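Local atomic coordinates of acarbose Kinase Mak1 (Uncultured bacterium, PDB entry 6WB4), a protein that phosphorylates the antidiabetic drug acarbose, probably inactivating it, with ATP as the likely phosphate donor in the manner of pfkB-family carbohydrate kinases. Residues B[152-156]-B[274-278]; B[288-292]-B[313-317]; B[219-225]-B[238-242]; B[70-76]-B[271-275]. All blocks are in the same frame, centred on the assembly; numbering follows the deposited sequence.

Contact 1: B[152-156]-B[274-278]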
loop_
_atom_site.group_PDB
_atom_site.type_symbol
_atom_site.label_atom_id
_atom_site.label_comp_id
_atom_site.label_asym_id
_atom_site.label_seq_id
_atom_site.Cartn_x
_atom_site.Cartn_y
_atom_site.Cartn_z
ATOM N N SER B 152 -22.381 26.084 7.337
ATOM C CA SER B 152 -20.979 26.500 7.293
ATOM C C SER B 152 -20.758 27.924 6.811
ATOM O O SER B 152 -21.472 28.430 5.936
ATOM C CB SER B 152 -20.177 25.550 6.413
ATOM O OG SER B 152 -20.232 24.228 6.922
ATOM N N ARG B 153 -19.713 28.542 7.353
ATOM C CA ARG B 153 -19.422 29.938 7.080
ATOM C C ARG B 153 -18.552 30.107 5.839
ATOM O O ARG B 153 -18.765 31.010 5.037
ATOM C CB ARG B 153 -18.735 30.584 8.283
ATOM C CG ARG B 153 -18.433 32.044 8.064
ATOM C CD ARG B 153 -17.629 32.663 9.187
ATOM N NE ARG B 153 -16.972 33.879 8.713
ATOM C CZ ARG B 153 -15.985 34.502 9.349
ATOM N NH1 ARG B 153 -15.537 34.037 10.515
ATOM N NH2 ARG B 153 -15.455 35.600 8.821
ATOM N N HIS B 154 -17.574 29.226 5.688
ATOM C CA HIS B 154 -16.702 29.239 4.532
ATOM C C HIS B 154 -16.575 27.817 3.977
ATOM O O HIS B 154 -16.605 26.846 4.727
ATOM C CB HIS B 154 -15.336 29.798 4.915
ATOM C CG HIS B 154 -14.324 29.738 3.813
ATOM N ND1 HIS B 154 -14.106 30.785 2.946
ATOM C CD2 HIS B 154 -13.489 28.745 3.420
ATOM C CE1 HIS B 154 -13.165 30.449 2.081
ATOM N NE2 HIS B 154 -12.777 29.215 2.346
ATOM N N VAL B 155 -16.431 27.700 2.664
ATOM C CA VAL B 155 -16.393 26.403 2.017
ATOM C C VAL B 155 -15.124 26.271 1.172
ATOM O O VAL B 155 -14.937 27.006 0.200
ATOM C CB VAL B 155 -17.649 26.190 1.149
ATOM C CG1 VAL B 155 -17.585 24.860 0.425
ATOM C CG2 VAL B 155 -18.905 26.269 2.017
ATOM N N HIS B 156 -14.243 25.350 1.567
ATOM C CA HIS B 156 -13.010 25.094 0.827
ATOM C C HIS B 156 -13.197 23.862 -0.043
ATOM O O HIS B 156 -13.616 22.806 0.432
ATOM C CB HIS B 156 -11.826 24.913 1.765
ATOM C CG HIS B 156 -10.536 24.642 1.057
ATOM N ND1 HIS B 156 -9.817 25.629 0.421
ATOM C CD2 HIS B 156 -9.838 23.495 0.883
ATOM C CE1 HIS B 156 -8.727 25.105 -0.108
ATOM N NE2 HIS B 156 -8.715 23.810 0.158
ATOM N N LEU B 274 -6.703 30.798 5.975
ATOM C CA LEU B 274 -8.146 30.869 6.108
ATOM C C LEU B 274 -8.577 31.317 7.497
ATOM O O LEU B 274 -9.442 32.178 7.632
ATOM C CB LEU B 274 -8.779 29.515 5.784
ATOM C CG LEU B 274 -8.632 29.074 4.327
ATOM C CD1 LEU B 274 -9.359 27.764 4.102
ATOM C CD2 LEU B 274 -9.125 30.168 3.375
ATOM N N CYS B 275 -7.957 30.749 8.528
ATOM C CA CYS B 275 -8.353 31.051 9.901
ATOM C C CYS B 275 -8.103 32.513 10.240
ATOM O O CYS B 275 -8.966 33.172 10.824
ATOM C CB CYS B 275 -7.631 30.135 10.887
ATOM S SG CYS B 275 -8.397 28.499 10.986
ATOM N N HIS B 276 -6.938 33.022 9.852
ATOM C CA HIS B 276 -6.620 34.418 10.094
ATOM C C HIS B 276 -7.537 35.349 9.311
ATOM O O HIS B 276 -8.119 36.274 9.874
ATOM C CB HIS B 276 -5.173 34.712 9.720
ATOM C CG HIS B 276 -4.679 36.029 10.229
ATOM N ND1 HIS B 276 -4.857 37.209 9.537
ATOM C CD2 HIS B 276 -4.003 36.352 11.357
ATOM C CE1 HIS B 276 -4.312 38.201 10.219
ATOM N NE2 HIS B 276 -3.789 37.709 11.326
ATOM N N TYR B 277 -7.670 35.089 8.013
ATOM C CA TYR B 277 -8.386 35.991 7.117
ATOM C C TYR B 277 -9.853 36.090 7.493
ATOM O O TYR B 277 -10.418 37.176 7.488
ATOM C CB TYR B 277 -8.244 35.543 5.660
ATOM C CG TYR B 277 -8.752 36.568 4.676
ATOM C CD1 TYR B 277 -7.977 37.671 4.335
ATOM C CD2 TYR B 277 -10.001 36.442 4.088
ATOM C CE1 TYR B 277 -8.431 38.622 3.434
ATOM C CE2 TYR B 277 -10.463 37.390 3.184
ATOM C CZ TYR B 277 -9.674 38.480 2.862
ATOM O OH TYR B 277 -10.131 39.432 1.962
ATOM N N LEU B 278 -10.462 34.955 7.817
ATOM C CA LEU B 278 -11.856 34.922 8.249
ATOM C C LEU B 278 -12.098 35.709 9.541
ATOM O O LEU B 278 -13.219 36.137 9.814
ATOM C CB LEU B 278 -12.321 33.474 8.443
ATOM C CG LEU B 278 -12.579 32.612 7.207
ATOM C CD1 LEU B 278 -12.573 31.130 7.577
ATOM C CD2 LEU B 278 -13.894 32.989 6.545
#

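Contact 2: B[288-292]-B[313-317]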
loop_
_atom_site.group_PDB
_atom_site.type_symbol
_atom_site.label_atom_id
_atom_site.label_comp_id
_atom_site.label_asym_id
_atom_site.label_seq_id
_atom_site.Cartn_x
_atom_site.Cartn_y
_atom_site.Cartn_z
ATOM N N ARG B 288 0.961 35.953 6.048
ATOM C CA ARG B 288 2.027 35.651 7.002
ATOM C C ARG B 288 1.605 34.556 7.969
ATOM O O ARG B 288 2.414 33.704 8.339
ATOM C CB ARG B 288 2.465 36.902 7.764
ATOM C CG ARG B 288 3.728 37.542 7.182
ATOM C CD ARG B 288 4.270 38.670 8.041
ATOM N NE ARG B 288 5.185 38.188 9.073
ATOM C CZ ARG B 288 5.024 38.400 10.377
ATOM N NH1 ARG B 288 3.984 39.096 10.816
ATOM N NH2 ARG B 288 5.905 37.922 11.240
ATOM N N ALA B 289 0.337 34.560 8.363
ATOM C CA ALA B 289 -0.184 33.451 9.152
ATOM C C ALA B 289 0.015 32.167 8.360
ATOM O O ALA B 289 0.482 31.163 8.898
ATOM C CB ALA B 289 -1.655 33.658 9.494
ATOM N N GLY B 290 -0.319 32.229 7.069
ATOM C CA GLY B 290 -0.152 31.115 6.149
ATOM C C GLY B 290 1.278 30.618 6.132
ATOM O O GLY B 290 1.514 29.407 6.166
ATOM N N ALA B 291 2.236 31.543 6.071
ATOM C CA ALA B 291 3.655 31.168 6.076
ATOM C C ALA B 291 4.068 30.449 7.368
ATOM O O ALA B 291 4.835 29.479 7.312
ATOM C CB ALA B 291 4.524 32.394 5.866
ATOM N N VAL B 292 3.550 30.908 8.516
ATOM C CA VAL B 292 3.853 30.274 9.806
ATOM C C VAL B 292 3.322 28.845 9.817
ATOM O O VAL B 292 4.037 27.904 10.195
ATOM C CB VAL B 292 3.272 31.068 11.017
ATOM C CG1 VAL B 292 3.428 30.273 12.311
ATOM C CG2 VAL B 292 3.937 32.443 11.153
ATOM N N LEU B 313 0.899 30.216 16.805
ATOM C CA LEU B 313 0.735 31.069 15.629
ATOM C C LEU B 313 0.945 32.516 16.020
ATOM O O LEU B 313 1.807 33.191 15.459
ATOM C CB LEU B 313 -0.652 30.919 15.016
ATOM C CG LEU B 313 -0.936 31.754 13.757
ATOM C CD1 LEU B 313 0.089 31.490 12.664
ATOM C CD2 LEU B 313 -2.334 31.505 13.242
ATOM N N GLU B 314 0.190 32.955 17.030
ATOM C CA GLU B 314 0.250 34.324 17.542
ATOM C C GLU B 314 1.652 34.717 17.989
ATOM O O GLU B 314 2.145 35.785 17.626
ATOM C CB GLU B 314 -0.716 34.492 18.719
ATOM C CG GLU B 314 -2.188 34.433 18.349
ATOM C CD GLU B 314 -3.092 34.684 19.540
ATOM O OE1 GLU B 314 -2.601 34.611 20.692
ATOM O OE2 GLU B 314 -4.293 34.953 19.321
ATOM N N ARG B 315 2.297 33.837 18.752
ATOM C CA ARG B 315 3.663 34.073 19.217
ATOM C C ARG B 315 4.598 34.307 18.020
ATOM O O ARG B 315 5.261 35.337 17.939
ATOM C CB ARG B 315 4.156 32.890 20.078
ATOM C CG ARG B 315 5.556 33.084 20.676
ATOM C CD ARG B 315 6.086 31.846 21.412
ATOM N NE ARG B 315 5.103 31.278 22.334
ATOM C CZ ARG B 315 4.607 30.050 22.265
ATOM N NH1 ARG B 315 4.999 29.215 21.311
ATOM N NH2 ARG B 315 3.716 29.655 23.161
ATOM N N LEU B 316 4.623 33.366 17.082
ATOM C CA LEU B 316 5.525 33.468 15.932
ATOM C C LEU B 316 5.110 34.598 14.993
ATOM O O LEU B 316 5.953 35.280 14.418
ATOM C CB LEU B 316 5.583 32.145 15.168
ATOM C CG LEU B 316 6.093 30.981 16.019
ATOM C CD1 LEU B 316 6.078 29.658 15.232
ATOM C CD2 LEU B 316 7.473 31.298 16.602
ATOM N N LEU B 317 3.806 34.803 14.846
ATOM C CA LEU B 317 3.305 35.850 13.961
ATOM C C LEU B 317 3.731 37.244 14.438
ATOM O O LEU B 317 4.072 38.100 13.624
ATOM C CB LEU B 317 1.780 35.767 13.868
ATOM C CG LEU B 317 1.077 36.307 12.628
ATOM C CD1 LEU B 317 1.731 35.772 11.365
ATOM C CD2 LEU B 317 -0.389 35.912 12.677
#

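Contact 3: B[219-225]-B[238-242]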
loop_
_atom_site.group_PDB
_atom_site.type_symbol
_atom_site.label_atom_id
_atom_site.label_comp_id
_atom_site.label_asym_id
_atom_site.label_seq_id
_atom_site.Cartn_x
_atom_site.Cartn_y
_atom_site.Cartn_z
ATOM N N PHE B 219 -8.093 36.706 -12.873
ATOM C CA PHE B 219 -8.884 37.892 -12.544
ATOM C C PHE B 219 -9.804 38.346 -13.683
ATOM O O PHE B 219 -10.877 38.903 -13.443
ATOM C CB PHE B 219 -7.966 39.045 -12.145
ATOM C CG PHE B 219 -7.290 38.839 -10.830
ATOM C CD1 PHE B 219 -7.989 38.306 -9.760
ATOM C CD2 PHE B 219 -5.964 39.189 -10.653
ATOM C CE1 PHE B 219 -7.377 38.112 -8.545
ATOM C CE2 PHE B 219 -5.346 39.007 -9.441
ATOM C CZ PHE B 219 -6.053 38.467 -8.382
ATOM N N ALA B 220 -9.355 38.154 -14.918
ATOM C CA ALA B 220 -10.136 38.545 -16.090
ATOM C C ALA B 220 -11.377 37.678 -16.243
ATOM O O ALA B 220 -12.461 38.172 -16.544
ATOM C CB ALA B 220 -9.286 38.476 -17.353
ATOM N N ARG B 221 -11.204 36.375 -16.062
ATOM C CA ARG B 221 -12.271 35.430 -16.345
ATOM C C ARG B 221 -12.964 34.911 -15.084
ATOM O O ARG B 221 -13.941 34.170 -15.182
ATOM C CB ARG B 221 -11.707 34.257 -17.153
ATOM C CG ARG B 221 -11.211 34.647 -18.546
ATOM C CD ARG B 221 -10.763 33.440 -19.355
ATOM N NE ARG B 221 -11.775 32.388 -19.398
ATOM C CZ ARG B 221 -12.678 32.256 -20.365
ATOM N NH1 ARG B 221 -12.688 33.108 -21.381
ATOM N NH2 ARG B 221 -13.562 31.267 -20.320
ATOM N N GLY B 222 -12.481 35.315 -13.909
ATOM C CA GLY B 222 -12.986 34.768 -12.655
ATOM C C GLY B 222 -13.333 35.758 -11.556
ATOM O O GLY B 222 -13.109 36.958 -11.699
ATOM N N ARG B 223 -13.839 35.247 -10.433
ATOM C CA ARG B 223 -14.316 36.110 -9.348
ATOM C C ARG B 223 -13.320 36.280 -8.204
ATOM O O ARG B 223 -13.635 36.916 -7.203
ATOM C CB ARG B 223 -15.622 35.556 -8.777
ATOM C CG ARG B 223 -15.462 34.193 -8.131
ATOM C CD ARG B 223 -16.754 33.711 -7.485
ATOM N NE ARG B 223 -17.085 34.472 -6.284
ATOM C CZ ARG B 223 -18.098 35.333 -6.221
ATOM N NH1 ARG B 223 -18.864 35.528 -7.286
ATOM N NH2 ARG B 223 -18.346 35.999 -5.100
ATOM N N ALA B 224 -12.116 35.733 -8.363
ATOM C CA ALA B 224 -11.109 35.734 -7.299
ATOM C C ALA B 224 -10.782 37.140 -6.829
ATOM O O ALA B 224 -10.673 38.058 -7.637
ATOM C CB ALA B 224 -9.845 35.035 -7.764
ATOM N N GLN B 225 -10.660 37.306 -5.515
ATOM C CA GLN B 225 -10.258 38.581 -4.929
ATOM C C GLN B 225 -8.744 38.678 -4.882
ATOM O O GLN B 225 -8.179 39.767 -4.935
ATOM C CB GLN B 225 -10.833 38.748 -3.524
ATOM C CG GLN B 225 -12.345 38.801 -3.466
ATOM C CD GLN B 225 -12.861 38.693 -2.050
ATOM O OE1 GLN B 225 -12.127 38.941 -1.094
ATOM N NE2 GLN B 225 -14.125 38.307 -1.903
ATOM N N VAL B 238 1.587 36.650 -3.307
ATOM C CA VAL B 238 0.159 36.936 -3.283
ATOM C C VAL B 238 -0.214 38.058 -4.241
ATOM O O VAL B 238 0.253 39.191 -4.115
ATOM C CB VAL B 238 -0.319 37.318 -1.868
ATOM C CG1 VAL B 238 -1.798 37.639 -1.883
ATOM C CG2 VAL B 238 -0.039 36.195 -0.884
ATOM N N TRP B 239 -1.061 37.734 -5.208
ATOM C CA TRP B 239 -1.531 38.713 -6.168
ATOM C C TRP B 239 -2.926 39.191 -5.830
ATOM O O TRP B 239 -3.813 38.372 -5.625
ATOM C CB TRP B 239 -1.544 38.118 -7.573
ATOM C CG TRP B 239 -0.250 37.552 -8.023
ATOM C CD1 TRP B 239 0.279 36.341 -7.689
ATOM C CD2 TRP B 239 0.667 38.159 -8.928
ATOM N NE1 TRP B 239 1.485 36.167 -8.318
ATOM C CE2 TRP B 239 1.746 37.273 -9.089
ATOM C CE3 TRP B 239 0.690 39.379 -9.616
ATOM C CZ2 TRP B 239 2.832 37.559 -9.907
ATOM C CZ3 TRP B 239 1.769 39.664 -10.423
ATOM C CH2 TRP B 239 2.824 38.758 -10.567
ATOM N N ARG B 240 -3.123 40.508 -5.806
ATOM C CA ARG B 240 -4.454 41.100 -5.659
ATOM C C ARG B 240 -4.887 41.747 -6.975
ATOM O O ARG B 240 -4.052 42.007 -7.840
ATOM C CB ARG B 240 -4.479 42.136 -4.533
ATOM C CG ARG B 240 -3.961 41.602 -3.212
ATOM C CD ARG B 240 -3.867 42.669 -2.141
ATOM N NE ARG B 240 -2.799 43.630 -2.378
ATOM C CZ ARG B 240 -2.353 44.476 -1.454
ATOM N NH1 ARG B 240 -2.888 44.466 -0.240
ATOM N NH2 ARG B 240 -1.376 45.327 -1.738
ATOM N N ARG B 241 -6.186 42.006 -7.123
ATOM C CA ARG B 241 -6.703 42.686 -8.313
ATOM C C ARG B 241 -6.061 44.050 -8.558
ATOM O O ARG B 241 -5.438 44.269 -9.599
ATOM C CB ARG B 241 -8.224 42.858 -8.223
ATOM C CG ARG B 241 -9.016 41.690 -8.785
ATOM C CD ARG B 241 -10.513 41.969 -8.804
ATOM N NE ARG B 241 -11.283 40.749 -9.045
ATOM C CZ ARG B 241 -11.483 40.209 -10.245
ATOM N NH1 ARG B 241 -10.980 40.785 -11.334
ATOM N NH2 ARG B 241 -12.193 39.091 -10.360
ATOM N N SER B 242 -6.217 44.959 -7.601
ATOM C CA SER B 242 -5.681 46.309 -7.731
ATOM C C SER B 242 -4.177 46.332 -7.982
ATOM O O SER B 242 -3.727 46.768 -9.038
ATOM C CB SER B 242 -6.006 47.130 -6.483
ATOM O OG SER B 242 -7.408 47.257 -6.312
#

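Contact 4: B[70-76]-B[271-275]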
loop_
_atom_site.group_PDB
_atom_site.type_symbol
_atom_site.label_atom_id
_atom_site.label_comp_id
_atom_site.label_asym_id
_atom_site.label_seq_id
_atom_site.Cartn_x
_atom_site.Cartn_y
_atom_site.Cartn_z
ATOM N N GLY B 70 -5.747 21.318 10.013
ATOM C CA GLY B 70 -5.131 22.605 10.294
ATOM C C GLY B 70 -6.101 23.585 10.936
ATOM O O GLY B 70 -5.778 24.245 11.926
ATOM N N VAL B 71 -7.294 23.669 10.364
ATOM C CA VAL B 71 -8.344 24.536 10.871
ATOM C C VAL B 71 -8.780 24.140 12.282
ATOM O O VAL B 71 -8.948 24.990 13.169
ATOM C CB VAL B 71 -9.563 24.510 9.934
ATOM C CG1 VAL B 71 -10.749 25.188 10.595
ATOM C CG2 VAL B 71 -9.224 25.188 8.609
ATOM N N HIS B 72 -8.979 22.845 12.481
ATOM C CA HIS B 72 -9.399 22.341 13.780
ATOM C C HIS B 72 -8.313 22.608 14.830
ATOM O O HIS B 72 -8.602 23.011 15.961
ATOM C CB HIS B 72 -9.708 20.853 13.695
ATOM C CG HIS B 72 -10.343 20.299 14.929
ATOM N ND1 HIS B 72 -9.613 19.896 16.026
ATOM C CD2 HIS B 72 -11.642 20.069 15.236
ATOM C CE1 HIS B 72 -10.433 19.443 16.957
ATOM N NE2 HIS B 72 -11.670 19.532 16.501
ATOM N N ALA B 73 -7.062 22.422 14.425
ATOM C CA ALA B 73 -5.918 22.603 15.308
ATOM C C ALA B 73 -5.852 24.026 15.864
ATOM O O ALA B 73 -5.345 24.251 16.964
ATOM C CB ALA B 73 -4.616 22.255 14.561
ATOM N N LEU B 74 -6.371 24.974 15.088
ATOM C CA LEU B 74 -6.401 26.383 15.467
ATOM C C LEU B 74 -7.658 26.743 16.271
ATOM O O LEU B 74 -7.984 27.916 16.450
ATOM C CB LEU B 74 -6.311 27.254 14.213
ATOM C CG LEU B 74 -4.917 27.258 13.583
ATOM C CD1 LEU B 74 -4.937 27.863 12.199
ATOM C CD2 LEU B 74 -3.982 28.045 14.471
ATOM N N GLY B 75 -8.354 25.725 16.759
ATOM C CA GLY B 75 -9.521 25.944 17.587
ATOM C C GLY B 75 -10.711 26.512 16.839
ATOM O O GLY B 75 -11.619 27.092 17.438
ATOM N N ARG B 76 -10.725 26.325 15.525
ATOM C CA ARG B 76 -11.894 26.653 14.724
ATOM C C ARG B 76 -12.629 25.378 14.341
ATOM O O ARG B 76 -12.042 24.306 14.307
ATOM C CB ARG B 76 -11.507 27.426 13.464
ATOM C CG ARG B 76 -11.421 28.923 13.636
ATOM C CD ARG B 76 -10.209 29.410 14.431
ATOM N NE ARG B 76 -10.048 30.846 14.187
ATOM C CZ ARG B 76 -9.040 31.597 14.616
ATOM N NH1 ARG B 76 -8.054 31.059 15.320
ATOM N NH2 ARG B 76 -9.017 32.892 14.316
ATOM N N ALA B 271 -4.879 26.367 5.695
ATOM C CA ALA B 271 -5.634 26.307 6.955
ATOM C C ALA B 271 -5.405 27.543 7.832
ATOM O O ALA B 271 -6.359 28.134 8.345
ATOM C CB ALA B 271 -5.289 25.051 7.726
ATOM N N ALA B 272 -4.140 27.924 8.002
ATOM C CA ALA B 272 -3.796 29.095 8.802
ATOM C C ALA B 272 -4.199 30.395 8.106
ATOM O O ALA B 272 -4.676 31.322 8.762
ATOM C CB ALA B 272 -2.303 29.109 9.118
ATOM N N PHE B 273 -4.004 30.469 6.789
ATOM C CA PHE B 273 -4.437 31.634 6.016
ATOM C C PHE B 273 -5.931 31.850 6.220
ATOM O O PHE B 273 -6.373 32.940 6.577
ATOM C CB PHE B 273 -4.137 31.463 4.522
ATOM C CG PHE B 273 -4.411 32.707 3.693
ATOM C CD1 PHE B 273 -5.712 33.120 3.421
ATOM C CD2 PHE B 273 -3.360 33.453 3.175
ATOM C CE1 PHE B 273 -5.957 34.260 2.669
ATOM C CE2 PHE B 273 -3.601 34.593 2.419
ATOM C CZ PHE B 273 -4.899 34.994 2.162
ATOM N N LEU B 274 -6.703 30.798 5.975
ATOM C CA LEU B 274 -8.146 30.869 6.108
ATOM C C LEU B 274 -8.577 31.317 7.497
ATOM O O LEU B 274 -9.442 32.178 7.632
ATOM C CB LEU B 274 -8.779 29.515 5.784
ATOM C CG LEU B 274 -8.632 29.074 4.327
ATOM C CD1 LEU B 274 -9.359 27.764 4.102
ATOM C CD2 LEU B 274 -9.125 30.168 3.375
ATOM N N CYS B 275 -7.957 30.749 8.528
ATOM C CA CYS B 275 -8.353 31.051 9.901
ATOM C C CYS B 275 -8.103 32.513 10.240
ATOM O O CYS B 275 -8.966 33.172 10.824
ATOM C CB CYS B 275 -7.631 30.135 10.887
ATOM S SG CYS B 275 -8.397 28.499 10.986
#

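Contact 1: B[152-156]-B[274-278]
Leu278 lies between two residues of the segment 152-156, its isobutyl group lodged against the guanidinium of Arg153 and the first side-chain carbon of His154. This is the helix-on-sheet packing of the ribokinase-like fold: helix 265-280 rests on the central sheet, here over strand 152-157, and the two short segments run nearly antiparallel, at 154°. The Arg153 and Leu278 side chains run alongside each other, pointing opposite ways. The arginine chain is extended from CG to NE, with CG anti to the backbone N (chi1 -179°), and this stretches it alongside the leucine to the backbone beyond. Leu278 CD2 then sits 3.6 Å above one face of the guanidinium, displaced toward its rim, an apolar methyl against a flat group whose hydrogens point outward in its plane. The same methyl comes within 3.9 Å of His154 CB. One turn earlier, Leu274 crosses the His154 side chain at about a right angle, and its CD2 stands 3.9 Å from NE2. Buried imidazoles need polar partners, and these come from the next strand: Ser176 and Ser178 bond to His154, and Ser178 also to His156. The His156 side chain lies about 4 Å from a bound calcium, while its ND1 is 4.3 Å from Leu274 CD1. At the end of the arginine, NH2 donates to Leu278 O, on a lone pair in the carbonyl plane, with an N-H...O angle of 151°.

Contact 2: B[288-292]-B[313-317]
The guanidinium of Arg288 carries Leu317 CD1 over one face, 4.0 Å above the plane and offset toward the rim, while its end-on pair of nitrogens turns to the carbonyl of the same leucine. NH1 and NH2 both donate to Leu317 O, each at 3.0 Å. The oxygen is somewhat out of the guanidinium plane; NH1 lies in the carbonyl plane and NH2 is tilted 33° from it. A bend at chi3 (87°) turns the arginine chain back to this target. Arginine suits the place because Leu317 lies in the last turn of helix 310-318, where the chain ends too soon to supply a residue four positions on for the usual helical bond. The two helices closing the C-terminal part of this ribokinase-like chain, 283-298 and 310-318, meet here at a steep angle, 111°, through apolar side chains. Val292, compact and branched at CB, fits among three leucines: CG1 meets Leu313 CD1 at 3.6 Å and Leu316 CD1 at 4.0 Å, and CG2 faces Leu317 CD1. Ala289 is small enough to let Leu317 lie close to the helix backbone, with CD1 3.5 Å from Ala289 N and CD2 4.1 Å from its CB.

Contact 3: B[219-225]-B[238-242]
Arg241 reaches across Phe219 to the carbonyls that helix 211-221 leaves at its end. Its NH1 donates to Phe219 O at 2.8 Å, with an N-H...O angle of 149°, although the donor stands tilted from the carbonyl plane. NH2 makes a weak bond to Gly222 O, which lies at the edge of the guanidinium near its plane, and a second, longer weak bond to Phe219 O. Ala224 O is 3.1 Å from Arg241 NE, approaching obliquely. Several backbone oxygens of the last turn and the following loop thus face one cation, and arginine suits the place because its donors fan out from a single flat group. The helix passes through this loop into strand 226-230, which runs antiparallel to 236-240 at one side of the central sheet of the pfkB-kinase fold, so the arginine ties the far end of that pair to the preceding helix. Its aliphatic part uses Phe219: CG lies over the ring face in a CH-pi contact, 3.9 Å from the centroid. Ring and guanidinium planes are 46° apart and so are not stacked flat. Trp239 O meets the Phe219 ring at its edge, 3.6 Å from Phe219 CZ, where the aromatic hydrogens point. Other polar ends find partners beyond the two segments: Trp239 NE1 donates to Glu211 OE2, Arg223 forms a salt bridge with Asp199, and Arg240 one with Asp243.

Contact 4: B[70-76]-B[271-275]
Ala271 CB is the small bump that fits against Gly70. With no side chain on the glycine, the methyl can rest on the helix backbone, 3.6 Å from Gly70 CA and equally near Val71 N, and the two CA atoms come to 5.0 Å. Val71 flanks the same methyl through CG2, at 4.0 Å. One turn further on, Cys275 is the larger bump. Its sulfur enters a hollow walled by Val71, Leu74 and Arg76, with SG anti to the carbonyl carbon (chi1 -80°). Leu74 CD1 lies 3.7 Å from Cys275 SG, with Val71 CG1 and the aliphatic CD of Arg76 a little farther off. A cysteine is slim yet apolar enough to fill such a place. The hollow is shaped in part by a Schellman motif that ends helix 65-73: Gly75, at positive phi, donates to His72 O, and Arg76 N returns to Val71 O, so the chain turns at the helix end with Leu74 and Arg76 both directed at helix 265-280. Helix 265-280, whose first turn carries the Gly-Ala-Gly-Asp motif of pfkB kinases, is thereby seated against helix 65-73, and the side chain of Ala272 lies about 10 Å from the bound ATP. Leu74 CD1 also leans on Ala272, 3.8 Å from its CA, and the small alanines leave room for this branch. Arg76, bent at chi2 (73°), lays one guanidinium face toward Cys275 CB; NH1 makes a weak bond to Leu74 O, and NH2 pairs with Asp279 in a salt bridge.

Helix 265-280 is the common element: contacts 1 and 4 share its Leu274 and Cys275 and have centres 8 Å apart, one facing strand 152-157, the other helix 65-73. Its His276 and Ala272 touch Ala289 of contact 2, whose helix 283-298 follows directly in the chain. The centre of contact 3 lies 24 Å from those of contacts 2 and 4, though its Gln225 touches Tyr277 of contact 1; its strand belongs to the same central sheet, and its closure falls within the longer loops of contacts 1 and 4. Contact 2 comes last. Contacts 1, 2 and 4 thus gather early, middle and C-terminal parts of the chain round helix 265-280 or the helix after it, with side chains about 10 Å from ATP.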